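Local structure of putative glycoside hydrolase (Bacteroides thetaiotaomicron VPI-5482, 3HBZ) at residues A[197-202]-A[254-260]; A[237-241]-A[323-329]; A[240-246]-A[266-272]. The protein is of uncertain function, but binds calcium and may take part in carbohydrate metabolism, possibly as a glycoside hydrolase. All coordinates share one frame; numbering follows the deposited sequence. Where two conformers were deposited one is given.

Contact 1 of 3, residues A[197-202]-A[254-260]; sequences LKATKF and TLDGTNA
Asp256 and Lys198 face each other where an Asx turn in the loop between strands 240-247 and 266-271 meets the short, weakly bonded helix around 197-199. The lysine chain bends at chi2 and chi3 and slants across the aspartate, placing NZ 2.9 Å from Asp256 OD2, on that oxygen's syn lone pair; a salt bridge results. The other carboxylate oxygen serves the loop itself: Asp256 OD1 takes the hydroxyl of Thr258 on its syn side and Thr258 N from the anti side, tilted out of plane. With chi1 at 57°, the carboxylate lies within range of the residue two positions on. Thr258 suits its place twice over, since its CG2 also rests 3.8 Å from Lys198 CD. Gly257 N donates a bent bond to Leu197 O at 2.7 Å, and a side chain at Gly257 would run into that carbonyl. Deeper in, Phe202 meets the loop obliquely, its CE2 3.5 Å from Asp256 C, and Ala260 CB packs against CD2 of that ring. Thr200 O sits over the centre of one ring face. A single antiparallel bridge pins the loop to strand 200-205: Leu255 O accepts Phe202 N at 2.8 Å and also Thr254 OG1 at 2.8 Å.

Contact 2 of 3, residues A[237-241]-A[323-329]; sequences DICDI and GAIGSTL
Asp237 OD2 is gripped from both faces of its carboxylate by the segment 323-329. Ser327 OG donates at 2.6 Å, meeting Asp237 OD2 on the anti side and somewhat out of plane, while Ala324 N comes from above the other face at 2.9 Å with a nearly straight N-H. Ser315 OG is a further hydrogen-bond partner of the same oxygen. Because the two donors lie on opposite faces, they should hold the carboxylate against rotation. Asp237 has CG anti to the backbone N (chi1 -154°), which extends the acid from its own chain to these donors.

The donors are the first and last residues of a type II beta turn running from Ala324 to Ser327 and closed by Ser327 N to Ala324 O. The aspartate therefore ties both ends of one turn to the segment 237-241. Gly326 fits the third position, where its positive phi would press a side chain against the preceding carbonyl. Thr328 OG1 returns to Gly326 O at 2.9 Å, securing the way out of the turn.

Beyond it the contact becomes apolar. Leu329 spreads its two methyls over Cys239: CD1 lies 3.9 Å from Cys239 SG, and CD2 is 3.9 Å from Cys239 CB. Leu329 CD2 also approaches Ile241 CG1, more loosely, at 4.5 Å. A branched leucine can meet both neighbours here, and the compact thiol of Cys239 fits beside it.

The contact joins the chain leading into strand 240-247 to the turn and start of strand 328-338; those two strands are not hydrogen-bonded neighbours. Tyr219 and Tyr217 of strand 210-220 touch Cys239 and Leu329 respectively, and Leu161 of strand 158-165 also packs on Leu329. Asp240 is backbone-bonded to Thr313 of strand 306-313.

Contact 3 of 3, residues A[240-246]-A[266-272]; sequences DIYAIMY and LVSIARI. With PEG (di(hydroxyethyl)ether), chain T.
Strands 240-246 and 266-271 pair antiparallel, their directions 160° apart, and the register shifts by one residue at a classic beta bulge in which Val267 and Ser268 both face Met245. There Met245 O accepts two amides, Val267 N at 2.8 Å and Ser268 N at 3.2 Å. Ala243 and Ala270 form a regular hydrogen-bonded pair further along; their small methyls suit a face on which Phe288 of strand 281-290 packs.

On that same face Met245, deposited as selenomethionine, runs its extended chain past Val267, whose CG2 lies 3.8 Å from Met245 CG. The opposite face bears Tyr242, Ile244, Tyr246, Leu266, Ile269 and Arg271. Leu266 lies obliquely over Ile244, its CD2 reaching Ile244 CB at 3.7 Å.

At the far end Arg271, extended from CG to NE and passing Tyr242 CB, meets Asp240 side-on. Its NH2 donates to Asp240 OD2 at 2.7 Å and NE to Asp240 OD1 at 3.2 Å, both oxygens lying near the guanidinium plane. The two flat groups are nevertheless turned 37° apart: NE uses the syn lone pair of OD1, whereas NH2 lies well out of the carboxylate plane. An asparagine at Asp240 would probably leave the arginine's charge without its mate and its guanidinium freer to swing away. Arg271 NH1 makes a weak bond to a diethylene glycol, probably from the crystallisation liquor, and Phe261 adds a cation-pi contact.

The ion pair is likely to steady Arg271 at the exposed margin of the strand pair, while backbone bonds and hydrocarbon packing hold the buried remainder.

Strand 240-247 is the common thread: contacts 2 and 3 share Asp240 and Ile241, although their centres lie about 19 Å apart. Contact 1 reaches the other end of that strand, where Tyr246 OH probably hydrogen-bonds to Phe202 O at 2.5 Å; the centres of contacts 1 and 3 are about 13 Å apart. Contacts 1 and 2 do not touch, their nearest atoms being about 9 Å apart. The side chain of Asp332, a calcium ligand, is about 10 Å from that of Leu329 and about 11 Å from that of Ile241. Contacts 2 and 3 thus stand outside the metal's coordination shell, and contact 1 too lies away from the metal sites.

Contact 1 of 3, residues A[197-202]-A[254-260]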
ATOM      1  N   LEU A 197      11.490  -4.877   4.509  1.00 26.77           N
ATOM      2  CA  LEU A 197      10.917  -3.883   5.414  1.00 27.47           C
ATOM      3  C   LEU A 197      10.909  -2.478   4.785  1.00 26.52           C
ATOM      4  O   LEU A 197      10.136  -1.638   5.211  1.00 28.86           O
ATOM      5  CB  LEU A 197      11.695  -3.850   6.724  1.00 25.97           C
ATOM      6  CG  LEU A 197      11.684  -5.076   7.663  1.00 29.87           C
ATOM      7  CD1 LEU A 197      12.649  -4.835   8.884  1.00 24.07           C
ATOM      8  CD2 LEU A 197      10.246  -5.456   8.146  1.00 22.67           C
ATOM      9  N   LYS A 198      11.847  -2.224   3.852  1.00 25.81           N
ATOM     10  CA  LYS A 198      11.882  -0.979   3.076  1.00 27.29           C
ATOM     11  C   LYS A 198      10.873  -0.993   1.935  1.00 26.66           C
ATOM     12  O   LYS A 198      10.555   0.050   1.394  1.00 30.42           O
ATOM     13  CB  LYS A 198      13.265  -0.723   2.486  1.00 28.17           C
ATOM     14  CG  LYS A 198      14.440  -0.644   3.523  1.00 38.38           C
ATOM     15  CD  LYS A 198      14.347   0.524   4.408  1.00 47.85           C
ATOM     16  CE  LYS A 198      14.946   1.803   3.830  1.00 42.34           C
ATOM     17  NZ  LYS A 198      14.455   2.902   4.760  1.00 37.10           N
ATOM     18  N   ALA A 199      10.387  -2.170   1.568  1.00 25.55           N
ATOM     19  CA  ALA A 199       9.428  -2.309   0.483  1.00 26.77           C
ATOM     20  C   ALA A 199       8.052  -1.747   0.836  1.00 23.74           C
ATOM     21  O   ALA A 199       7.342  -1.260  -0.052  1.00 28.32           O
ATOM     22  CB  ALA A 199       9.293  -3.779   0.079  1.00 25.23           C
ATOM     23  N   THR A 200       7.648  -1.849   2.094  1.00 23.92           N
ATOM     24  CA  THR A 200       6.341  -1.343   2.543  1.00 24.27           C
ATOM     25  C   THR A 200       6.464   0.115   2.948  1.00 26.94           C
ATOM     26  O   THR A 200       6.882   0.433   4.064  1.00 27.61           O
ATOM     27  CB  THR A 200       5.768  -2.186   3.708  1.00 30.21           C
ATOM     28  OG1 THR A 200       6.711  -2.235   4.750  1.00 25.13           O
ATOM     29  CG2 THR A 200       5.508  -3.611   3.278  1.00 24.12           C
ATOM     30  N   LYS A 201       6.061   1.007   2.034  1.00 25.38           N
ATOM     31  CA  LYS A 201       6.141   2.426   2.273  1.00 26.60           C
ATOM     32  C   LYS A 201       4.806   2.909   2.792  1.00 26.36           C
ATOM     33  O   LYS A 201       3.824   2.906   2.084  1.00 25.16           O
ATOM     34  CB  LYS A 201       6.533   3.178   1.013  1.00 27.18           C
ATOM     35  CG  LYS A 201       7.959   2.833   0.541  1.00 30.57           C
ATOM     36  CD  LYS A 201       8.383   3.640  -0.672  1.00 40.79           C
ATOM     37  CE  LYS A 201       9.917   3.609  -0.865  1.00 51.05           C
ATOM     38  NZ  LYS A 201      10.392   4.163  -2.191  1.00 46.44           N
ATOM     39  N   PHE A 202       4.800   3.315   4.049  1.00 26.52           N
ATOM     40  CA  PHE A 202       3.575   3.624   4.766  1.00 25.85           C
ATOM     41  C   PHE A 202       3.273   5.107   4.754  1.00 26.87           C
ATOM     42  O   PHE A 202       4.062   5.939   5.257  1.00 26.15           O
ATOM     43  CB  PHE A 202       3.707   3.205   6.243  1.00 27.44           C
ATOM     44  CG  PHE A 202       3.948   1.719   6.469  1.00 29.10           C
ATOM     45  CD1 PHE A 202       3.171   0.756   5.833  1.00 28.88           C
ATOM     46  CD2 PHE A 202       4.922   1.295   7.384  1.00 24.04           C
ATOM     47  CE1 PHE A 202       3.360  -0.620   6.070  1.00 27.72           C
ATOM     48  CE2 PHE A 202       5.101  -0.088   7.643  1.00 30.22           C
ATOM     49  CZ  PHE A 202       4.332  -1.038   6.993  1.00 27.07           C
ATOM     50  N   THR A 254       8.539   9.204   3.628  1.00 27.66           N
ATOM     51  CA  THR A 254       7.693   8.104   4.024  1.00 25.03           C
ATOM     52  C   THR A 254       8.343   7.416   5.238  1.00 26.26           C
ATOM     53  O   THR A 254       9.506   7.626   5.524  1.00 25.31           O
ATOM     54  CB  THR A 254       7.566   7.110   2.876  1.00 26.70           C
ATOM     55  OG1 THR A 254       6.603   6.150   3.241  1.00 28.02           O
ATOM     56  CG2 THR A 254       8.954   6.410   2.552  1.00 24.75           C
ATOM     57  N   LEU A 255       7.565   6.625   5.957  1.00 27.21           N
ATOM     58  CA  LEU A 255       8.082   5.671   6.924  1.00 25.51           C
ATOM     59  C   LEU A 255       7.889   4.319   6.259  1.00 26.87           C
ATOM     60  O   LEU A 255       7.203   4.215   5.209  1.00 27.46           O
ATOM     61  CB  LEU A 255       7.302   5.753   8.254  1.00 26.62           C
ATOM     62  CG  LEU A 255       7.467   7.106   8.980  1.00 24.64           C
ATOM     63  CD1 LEU A 255       6.864   7.066  10.377  1.00 20.26           C
ATOM     64  CD2 LEU A 255       8.973   7.528   9.037  1.00 19.72           C
ATOM     65  N   ASP A 256       8.486   3.299   6.861  1.00 24.57           N
ATOM     66  CA  ASP A 256       8.401   1.922   6.382  1.00 26.21           C
ATOM     67  C   ASP A 256       8.492   0.909   7.493  1.00 28.25           C
ATOM     68  O   ASP A 256       8.354   1.256   8.689  1.00 28.62           O
ATOM     69  CB  ASP A 256       9.443   1.675   5.314  1.00 27.81           C
ATOM     70  CG  ASP A 256      10.847   1.955   5.798  1.00 27.82           C
ATOM     71  OD1 ASP A 256      11.160   1.710   6.976  1.00 30.28           O
ATOM     72  OD2 ASP A 256      11.635   2.371   4.944  1.00 30.85           O
ATOM     73  N   GLY A 257       8.686  -0.361   7.132  1.00 27.76           N
ATOM     74  CA  GLY A 257       8.785  -1.386   8.153  1.00 25.74           C
ATOM     75  C   GLY A 257       9.946  -1.262   9.125  1.00 27.47           C
ATOM     76  O   GLY A 257       9.948  -1.910  10.164  1.00 28.41           O
ATOM     77  N   THR A 258      10.929  -0.416   8.847  1.00 26.13           N
ATOM     78  CA  THR A 258      12.029  -0.306   9.778  1.00 25.94           C
ATOM     79  C   THR A 258      11.727   0.719  10.874  1.00 26.80           C
ATOM     80  O   THR A 258      12.434   0.747  11.853  1.00 26.66           O
ATOM     81  CB  THR A 258      13.350   0.148   9.106  1.00 24.95           C
ATOM     82  OG1 THR A 258      13.192   1.507   8.688  1.00 27.38           O
ATOM     83  CG2 THR A 258      13.740  -0.748   7.920  1.00 21.76           C
ATOM     84  N   ASN A 259      10.731   1.574  10.704  1.00 26.85           N
ATOM     85  CA  ASN A 259      10.573   2.712  11.616  1.00 24.40           C
ATOM     86  C   ASN A 259       9.164   3.220  11.845  1.00 25.58           C
ATOM     87  O   ASN A 259       8.954   4.351  12.352  1.00 25.78           O
ATOM     88  CB  ASN A 259      11.464   3.859  11.146  1.00 24.47           C
ATOM     89  CG  ASN A 259      11.095   4.358   9.780  1.00 24.82           C
ATOM     90  OD1 ASN A 259      10.062   3.999   9.222  1.00 29.58           O
ATOM     91  ND2 ASN A 259      11.967   5.146   9.201  1.00 25.90           N
ATOM     92  N   ALA A 260       8.206   2.387  11.512  1.00 24.21           N
ATOM     93  CA  ALA A 260       6.789   2.717  11.665  1.00 27.86           C
ATOM     94  C   ALA A 260       6.427   3.176  13.083  1.00 28.66           C
ATOM     95  O   ALA A 260       5.558   4.064  13.269  1.00 30.30           O
ATOM     96  CB  ALA A 260       5.932   1.494  11.269  1.00 25.07           C
TER
HETATM   97  O   HOH W   1      11.245   2.603   2.404  1.00 32.98           O

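Contact 2 of 3, residues A[237-241]-A[323-329]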
ATOM      1  N   ASP A 237      -0.248 -17.262  17.153  1.00 27.42           N
ATOM      2  CA  ASP A 237      -0.132 -16.079  16.317  1.00 25.88           C
ATOM      3  C   ASP A 237      -1.223 -15.067  16.711  1.00 27.54           C
ATOM      4  O   ASP A 237      -2.214 -15.432  17.370  1.00 26.70           O
ATOM      5  CB  ASP A 237      -0.261 -16.483  14.838  1.00 26.42           C
ATOM      6  CG  ASP A 237       0.428 -15.525  13.865  1.00 27.97           C
ATOM      7  OD1 ASP A 237       1.028 -14.488  14.281  1.00 23.74           O
ATOM      8  OD2 ASP A 237       0.345 -15.821  12.635  1.00 25.96           O
ATOM      9  N   ILE A 238      -1.010 -13.799  16.357  1.00 25.49           N
ATOM     10  CA  ILE A 238      -2.032 -12.768  16.529  1.00 24.36           C
ATOM     11  C   ILE A 238      -1.858 -11.767  15.408  1.00 23.33           C
ATOM     12  O   ILE A 238      -0.765 -11.632  14.855  1.00 25.68           O
ATOM     13  CB  ILE A 238      -1.965 -12.084  17.953  1.00 26.08           C
ATOM     14  CG1 ILE A 238      -3.275 -11.362  18.328  1.00 27.36           C
ATOM     15  CG2 ILE A 238      -0.713 -11.121  18.064  1.00 23.64           C
ATOM     16  CD1 ILE A 238      -4.592 -12.236  18.255  1.00 24.32           C
ATOM     17  N   CYS A 239      -2.958 -11.112  15.035  1.00 23.85           N
ATOM     18  CA  CYS A 239      -2.954 -10.036  14.071  1.00 22.62           C
ATOM     19  C   CYS A 239      -2.455  -8.722  14.659  1.00 25.19           C
ATOM     20  O   CYS A 239      -2.292  -8.600  15.902  1.00 27.70           O
ATOM     21  CB  CYS A 239      -4.368  -9.838  13.547  1.00 25.13           C
ATOM     22  SG  CYS A 239      -5.564  -9.486  14.853  1.00 28.05           S
ATOM     23  N   ASP A 240      -2.214  -7.745  13.785  1.00 25.63           N
ATOM     24  CA  ASP A 240      -1.963  -6.351  14.193  1.00 24.72           C
ATOM     25  C   ASP A 240      -2.808  -5.443  13.321  1.00 25.44           C
ATOM     26  O   ASP A 240      -3.054  -5.720  12.124  1.00 25.29           O
ATOM     27  CB  ASP A 240      -0.479  -5.996  14.079  1.00 24.73           C
ATOM     28  CG  ASP A 240      -0.048  -4.860  15.000  1.00 29.35           C
ATOM     29  OD1 ASP A 240      -0.847  -4.282  15.776  1.00 29.27           O
ATOM     30  OD2 ASP A 240       1.135  -4.540  14.926  1.00 27.43           O
ATOM     31  N   ILE A 241      -3.307  -4.387  13.954  1.00 21.28           N
ATOM     32  CA  ILE A 241      -4.075  -3.354  13.300  1.00 21.50           C
ATOM     33  C   ILE A 241      -3.621  -2.037  13.918  1.00 23.68           C
ATOM     34  O   ILE A 241      -3.677  -1.880  15.137  1.00 23.85           O
ATOM     35  CB  ILE A 241      -5.608  -3.525  13.571  1.00 20.85           C
ATOM     36  CG1 ILE A 241      -6.076  -4.920  13.146  1.00 25.65           C
ATOM     37  CG2 ILE A 241      -6.392  -2.363  12.879  1.00 20.35           C
ATOM     38  CD1 ILE A 241      -7.541  -5.320  13.502  1.00 26.25           C
ATOM     39  N   GLY A 323       5.420 -16.213  12.695  1.00 24.67           N
ATOM     40  CA  GLY A 323       3.967 -16.291  12.443  1.00 27.23           C
ATOM     41  C   GLY A 323       3.524 -17.691  12.137  1.00 26.74           C
ATOM     42  O   GLY A 323       4.341 -18.586  12.072  1.00 24.18           O
ATOM     43  N   ALA A 324       2.229 -17.881  11.935  1.00 26.81           N
ATOM     44  CA  ALA A 324       1.723 -19.210  11.579  1.00 27.39           C
ATOM     45  C   ALA A 324       1.083 -19.194  10.201  1.00 26.52           C
ATOM     46  O   ALA A 324       0.183 -18.383   9.918  1.00 24.92           O
ATOM     47  CB  ALA A 324       0.731 -19.696  12.633  1.00 27.64           C
ATOM     48  N   ILE A 325       1.485 -20.121   9.352  1.00 25.63           N
ATOM     49  CA  ILE A 325       0.854 -20.242   8.074  1.00 25.61           C
ATOM     50  C   ILE A 325      -0.609 -20.539   8.330  1.00 25.68           C
ATOM     51  O   ILE A 325      -0.937 -21.339   9.184  1.00 23.86           O
ATOM     52  CB  ILE A 325       1.490 -21.340   7.262  1.00 27.84           C
ATOM     53  CG1 ILE A 325       2.915 -20.905   6.879  1.00 27.46           C
ATOM     54  CG2 ILE A 325       0.637 -21.667   5.989  1.00 20.27           C
ATOM     55  CD1 ILE A 325       3.810 -22.140   6.414  1.00 28.49           C
ATOM     56  N   GLY A 326      -1.488 -19.877   7.596  1.00 24.65           N
ATOM     57  CA  GLY A 326      -2.939 -20.077   7.780  1.00 25.01           C
ATOM     58  C   GLY A 326      -3.591 -19.038   8.695  1.00 25.28           C
ATOM     59  O   GLY A 326      -4.792 -18.974   8.766  1.00 23.61           O
ATOM     60  N   SER A 327      -2.811 -18.227   9.411  1.00 25.37           N
ATOM     61  CA  SER A 327      -3.413 -17.152  10.216  1.00 24.81           C
ATOM     62  C   SER A 327      -4.258 -16.297   9.311  1.00 24.13           C
ATOM     63  O   SER A 327      -3.776 -15.905   8.262  1.00 26.33           O
ATOM     64  CB  SER A 327      -2.347 -16.325  10.952  1.00 25.63           C
ATOM     65  OG  SER A 327      -1.849 -17.094  12.050  1.00 23.49           O
ATOM     66  N   THR A 328      -5.527 -16.037   9.692  1.00 26.04           N
ATOM     67  CA  THR A 328      -6.519 -15.379   8.815  1.00 24.29           C
ATOM     68  C   THR A 328      -7.202 -14.222   9.539  1.00 26.36           C
ATOM     69  O   THR A 328      -7.837 -14.421  10.579  1.00 24.70           O
ATOM     70  CB  THR A 328      -7.591 -16.359   8.365  1.00 28.91           C
ATOM     71  OG1 THR A 328      -6.957 -17.453   7.702  1.00 26.82           O
ATOM     72  CG2 THR A 328      -8.645 -15.700   7.409  1.00 23.67           C
ATOM     73  N   LEU A 329      -7.012 -13.013   9.002  1.00 24.04           N
ATOM     74  CA  LEU A 329      -7.625 -11.809   9.491  1.00 26.06           C
ATOM     75  C   LEU A 329      -8.598 -11.339   8.415  1.00 25.03           C
ATOM     76  O   LEU A 329      -8.185 -11.108   7.276  1.00 24.36           O
ATOM     77  CB  LEU A 329      -6.560 -10.726   9.776  1.00 26.66           C
ATOM     78  CG  LEU A 329      -7.088  -9.355  10.235  1.00 25.98           C
ATOM     79  CD1 LEU A 329      -7.819  -9.405  11.637  1.00 22.13           C
ATOM     80  CD2 LEU A 329      -5.991  -8.340  10.280  1.00 23.33           C
TER

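Contact 3 of 3, residues A[240-246]-A[266-272]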
ATOM      1  N   ASP A 240      -2.214  -7.745  13.785  1.00 25.63           N
ATOM      2  CA  ASP A 240      -1.963  -6.351  14.193  1.00 24.72           C
ATOM      3  C   ASP A 240      -2.808  -5.443  13.321  1.00 25.44           C
ATOM      4  O   ASP A 240      -3.054  -5.720  12.124  1.00 25.29           O
ATOM      5  CB  ASP A 240      -0.479  -5.996  14.079  1.00 24.73           C
ATOM      6  CG  ASP A 240      -0.048  -4.860  15.000  1.00 29.35           C
ATOM      7  OD1 ASP A 240      -0.847  -4.282  15.776  1.00 29.27           O
ATOM      8  OD2 ASP A 240       1.135  -4.540  14.926  1.00 27.43           O
ATOM      9  N   ILE A 241      -3.307  -4.387  13.954  1.00 21.28           N
ATOM     10  CA  ILE A 241      -4.075  -3.354  13.300  1.00 21.50           C
ATOM     11  C   ILE A 241      -3.621  -2.037  13.918  1.00 23.68           C
ATOM     12  O   ILE A 241      -3.677  -1.880  15.137  1.00 23.85           O
ATOM     13  CB  ILE A 241      -5.608  -3.525  13.571  1.00 20.85           C
ATOM     14  CG1 ILE A 241      -6.076  -4.920  13.146  1.00 25.65           C
ATOM     15  CG2 ILE A 241      -6.392  -2.363  12.879  1.00 20.35           C
ATOM     16  CD1 ILE A 241      -7.541  -5.320  13.502  1.00 26.25           C
ATOM     17  N   TYR A 242      -3.128  -1.122  13.098  1.00 22.55           N
ATOM     18  CA  TYR A 242      -2.590   0.094  13.611  1.00 23.51           C
ATOM     19  C   TYR A 242      -2.670   1.215  12.590  1.00 24.17           C
ATOM     20  O   TYR A 242      -2.995   0.972  11.416  1.00 25.76           O
ATOM     21  CB  TYR A 242      -1.190  -0.141  14.135  1.00 26.50           C
ATOM     22  CG  TYR A 242      -0.124  -0.543  13.135  1.00 26.69           C
ATOM     23  CD1 TYR A 242       0.678   0.420  12.521  1.00 26.34           C
ATOM     24  CD2 TYR A 242       0.124  -1.861  12.858  1.00 29.11           C
ATOM     25  CE1 TYR A 242       1.722   0.065  11.644  1.00 28.02           C
ATOM     26  CE2 TYR A 242       1.146  -2.248  11.932  1.00 27.34           C
ATOM     27  CZ  TYR A 242       1.952  -1.273  11.353  1.00 28.77           C
ATOM     28  OH  TYR A 242       2.980  -1.621  10.488  1.00 30.30           O
ATOM     29  N   ALA A 243      -2.431   2.439  13.061  1.00 22.24           N
ATOM     30  CA  ALA A 243      -2.373   3.631  12.224  1.00 23.30           C
ATOM     31  C   ALA A 243      -1.345   4.571  12.823  1.00 27.39           C
ATOM     32  O   ALA A 243      -1.115   4.560  14.048  1.00 24.44           O
ATOM     33  CB  ALA A 243      -3.754   4.326  12.104  1.00 21.60           C
ATOM     34  N   ILE A 244      -0.671   5.320  11.953  1.00 27.58           N
ATOM     35  CA  ILE A 244       0.360   6.282  12.369  1.00 27.33           C
ATOM     36  C   ILE A 244       0.131   7.598  11.615  1.00 28.37           C
ATOM     37  O   ILE A 244      -0.442   7.621  10.531  1.00 29.05           O
ATOM     38  CB  ILE A 244       1.771   5.752  12.135  1.00 26.44           C
ATOM     39  CG1 ILE A 244       1.978   5.372  10.649  1.00 25.99           C
ATOM     40  CG2 ILE A 244       2.042   4.539  13.002  1.00 25.60           C
ATOM     41  CD1 ILE A 244       3.390   4.811  10.315  1.00 23.70           C
HETATM   42  N   MSE A 245       0.514   8.686  12.252  1.00 27.58           N
HETATM   43  CA  MSE A 245       0.581  10.012  11.659  1.00 25.64           C
HETATM   44  C   MSE A 245       2.002  10.501  11.918  1.00 26.16           C
HETATM   45  O   MSE A 245       2.510  10.422  13.064  1.00 24.77           O
HETATM   46  CB  MSE A 245      -0.380  10.943  12.328  1.00 24.19           C
HETATM   47  CG  MSE A 245      -0.557  12.237  11.569  1.00 31.78           C
HETATM   48 SE   MSE A 245      -1.663  13.401  12.548  0.75 34.05          SE
HETATM   49  CE  MSE A 245      -1.955  14.747  11.140  1.00 38.50           C
ATOM     50  N   TYR A 246       2.654  10.963  10.861  1.00 22.76           N
ATOM     51  CA  TYR A 246       3.985  11.537  10.966  1.00 25.39           C
ATOM     52  C   TYR A 246       4.178  12.731  10.046  1.00 25.35           C
ATOM     53  O   TYR A 246       3.528  12.866   9.013  1.00 26.92           O
ATOM     54  CB  TYR A 246       5.054  10.465  10.644  1.00 27.17           C
ATOM     55  CG  TYR A 246       4.939   9.890   9.251  1.00 24.81           C
ATOM     56  CD1 TYR A 246       4.063   8.851   8.961  1.00 24.17           C
ATOM     57  CD2 TYR A 246       5.694  10.413   8.192  1.00 24.54           C
ATOM     58  CE1 TYR A 246       3.979   8.299   7.661  1.00 24.86           C
ATOM     59  CE2 TYR A 246       5.587   9.883   6.877  1.00 26.80           C
ATOM     60  CZ  TYR A 246       4.755   8.840   6.621  1.00 27.15           C
ATOM     61  OH  TYR A 246       4.650   8.395   5.303  1.00 23.77           O
ATOM     62  N   LEU A 266       7.302  10.691  13.977  1.00 21.31           N
ATOM     63  CA  LEU A 266       5.925  10.266  14.391  1.00 24.77           C
ATOM     64  C   LEU A 266       5.323  11.313  15.301  1.00 25.55           C
ATOM     65  O   LEU A 266       6.035  11.864  16.150  1.00 25.30           O
ATOM     66  CB  LEU A 266       5.977   8.928  15.133  1.00 24.89           C
ATOM     67  CG  LEU A 266       6.116   7.727  14.205  1.00 29.69           C
ATOM     68  CD1 LEU A 266       6.603   6.514  14.969  1.00 27.05           C
ATOM     69  CD2 LEU A 266       4.773   7.389  13.498  1.00 17.99           C
ATOM     70  N   VAL A 267       4.039  11.616  15.091  1.00 24.75           N
ATOM     71  CA  VAL A 267       3.314  12.464  16.017  0.60 23.27           C
ATOM     72  C   VAL A 267       2.187  11.727  16.757  1.00 24.64           C
ATOM     73  O   VAL A 267       1.857  12.108  17.878  1.00 23.73           O
ATOM     74  CB  VAL A 267       2.800  13.777  15.336  0.60 25.25           C
ATOM     75  CG1 VAL A 267       3.999  14.590  14.835  0.60 15.58           C
ATOM     76  CG2 VAL A 267       1.818  13.472  14.204  0.60 20.62           C
ATOM     77  N   SER A 268       1.674  10.644  16.179  0.50 24.06           N
ATOM     78  CA  SER A 268       0.514   9.964  16.728  0.50 23.43           C
ATOM     79  C   SER A 268       0.478   8.504  16.279  0.50 23.35           C
ATOM     80  O   SER A 268       0.926   8.161  15.169  0.50 25.79           O
ATOM     81  CB  SER A 268      -0.758  10.702  16.305  0.50 25.25           C
ATOM     82  OG  SER A 268      -1.886  10.130  16.912  0.50 30.21           O
ATOM     83  N   ILE A 269       0.013   7.639  17.179  1.00 22.70           N
ATOM     84  CA  ILE A 269      -0.154   6.222  16.900  1.00 24.61           C
ATOM     85  C   ILE A 269      -1.450   5.672  17.486  1.00 26.07           C
ATOM     86  O   ILE A 269      -1.754   5.938  18.642  1.00 26.70           O
ATOM     87  CB  ILE A 269       0.965   5.413  17.501  1.00 23.94           C
ATOM     88  CG1 ILE A 269       2.306   5.948  16.994  1.00 23.68           C
ATOM     89  CG2 ILE A 269       0.788   3.937  17.094  1.00 24.09           C
ATOM     90  CD1 ILE A 269       3.568   5.212  17.598  1.00 19.87           C
ATOM     91  N   ALA A 270      -2.215   4.928  16.684  1.00 26.16           N
ATOM     92  CA  ALA A 270      -3.359   4.126  17.164  1.00 22.16           C
ATOM     93  C   ALA A 270      -2.996   2.642  16.937  1.00 24.36           C
ATOM     94  O   ALA A 270      -2.359   2.295  15.928  1.00 27.63           O
ATOM     95  CB  ALA A 270      -4.611   4.489  16.392  1.00 22.37           C
ATOM     96  N   ARG A 271      -3.320   1.768  17.885  1.00 25.76           N
ATOM     97  CA  ARG A 271      -2.941   0.334  17.763  1.00 22.60           C
ATOM     98  C   ARG A 271      -3.804  -0.560  18.634  1.00 26.12           C
ATOM     99  O   ARG A 271      -4.062  -0.256  19.802  1.00 24.50           O
ATOM    100  CB  ARG A 271      -1.498   0.134  18.168  1.00 26.08           C
ATOM    101  CG  ARG A 271      -0.954  -1.216  17.833  1.00 22.91           C
ATOM    102  CD  ARG A 271       0.530  -1.246  18.045  1.00 29.39           C
ATOM    103  NE  ARG A 271       1.112  -2.437  17.439  1.00 25.27           N
ATOM    104  CZ  ARG A 271       2.308  -2.932  17.731  1.00 36.14           C
ATOM    105  NH1 ARG A 271       3.095  -2.348  18.620  1.00 34.07           N
ATOM    106  NH2 ARG A 271       2.730  -4.012  17.095  1.00 32.79           N
ATOM    107  N   ILE A 272      -4.251  -1.674  18.070  1.00 25.99           N
ATOM    108  CA  ILE A 272      -5.097  -2.604  18.820  1.00 26.55           C
ATOM    109  C   ILE A 272      -4.268  -3.191  19.975  1.00 24.60           C
ATOM    110  O   ILE A 272      -3.099  -3.565  19.793  1.00 24.08           O
ATOM    111  CB  ILE A 272      -5.697  -3.714  17.893  1.00 24.80           C
ATOM    112  CG1 ILE A 272      -6.847  -4.458  18.619  1.00 28.51           C
ATOM    113  CG2 ILE A 272      -4.578  -4.655  17.386  1.00 22.14           C
ATOM    114  CD1 ILE A 272      -7.949  -5.110  17.642  1.00 21.92           C
TER
HETATM  115  C1  PEG T  19       3.673   1.114  19.798  1.00 79.80           C
HETATM  116  O1  PEG T  19       2.715   0.357  20.579  1.00 75.94           O
HETATM  117  C2  PEG T  19       5.130   0.928  20.257  1.00 85.45           C
HETATM  118  O2  PEG T  19       5.823   2.189  20.321  1.00 87.34           O
HETATM  119  C3  PEG T  19       7.173   2.099  20.813  1.00 83.66           C
HETATM  120  O   HOH W   2      -1.263  -4.918  18.343  1.00 26.66           O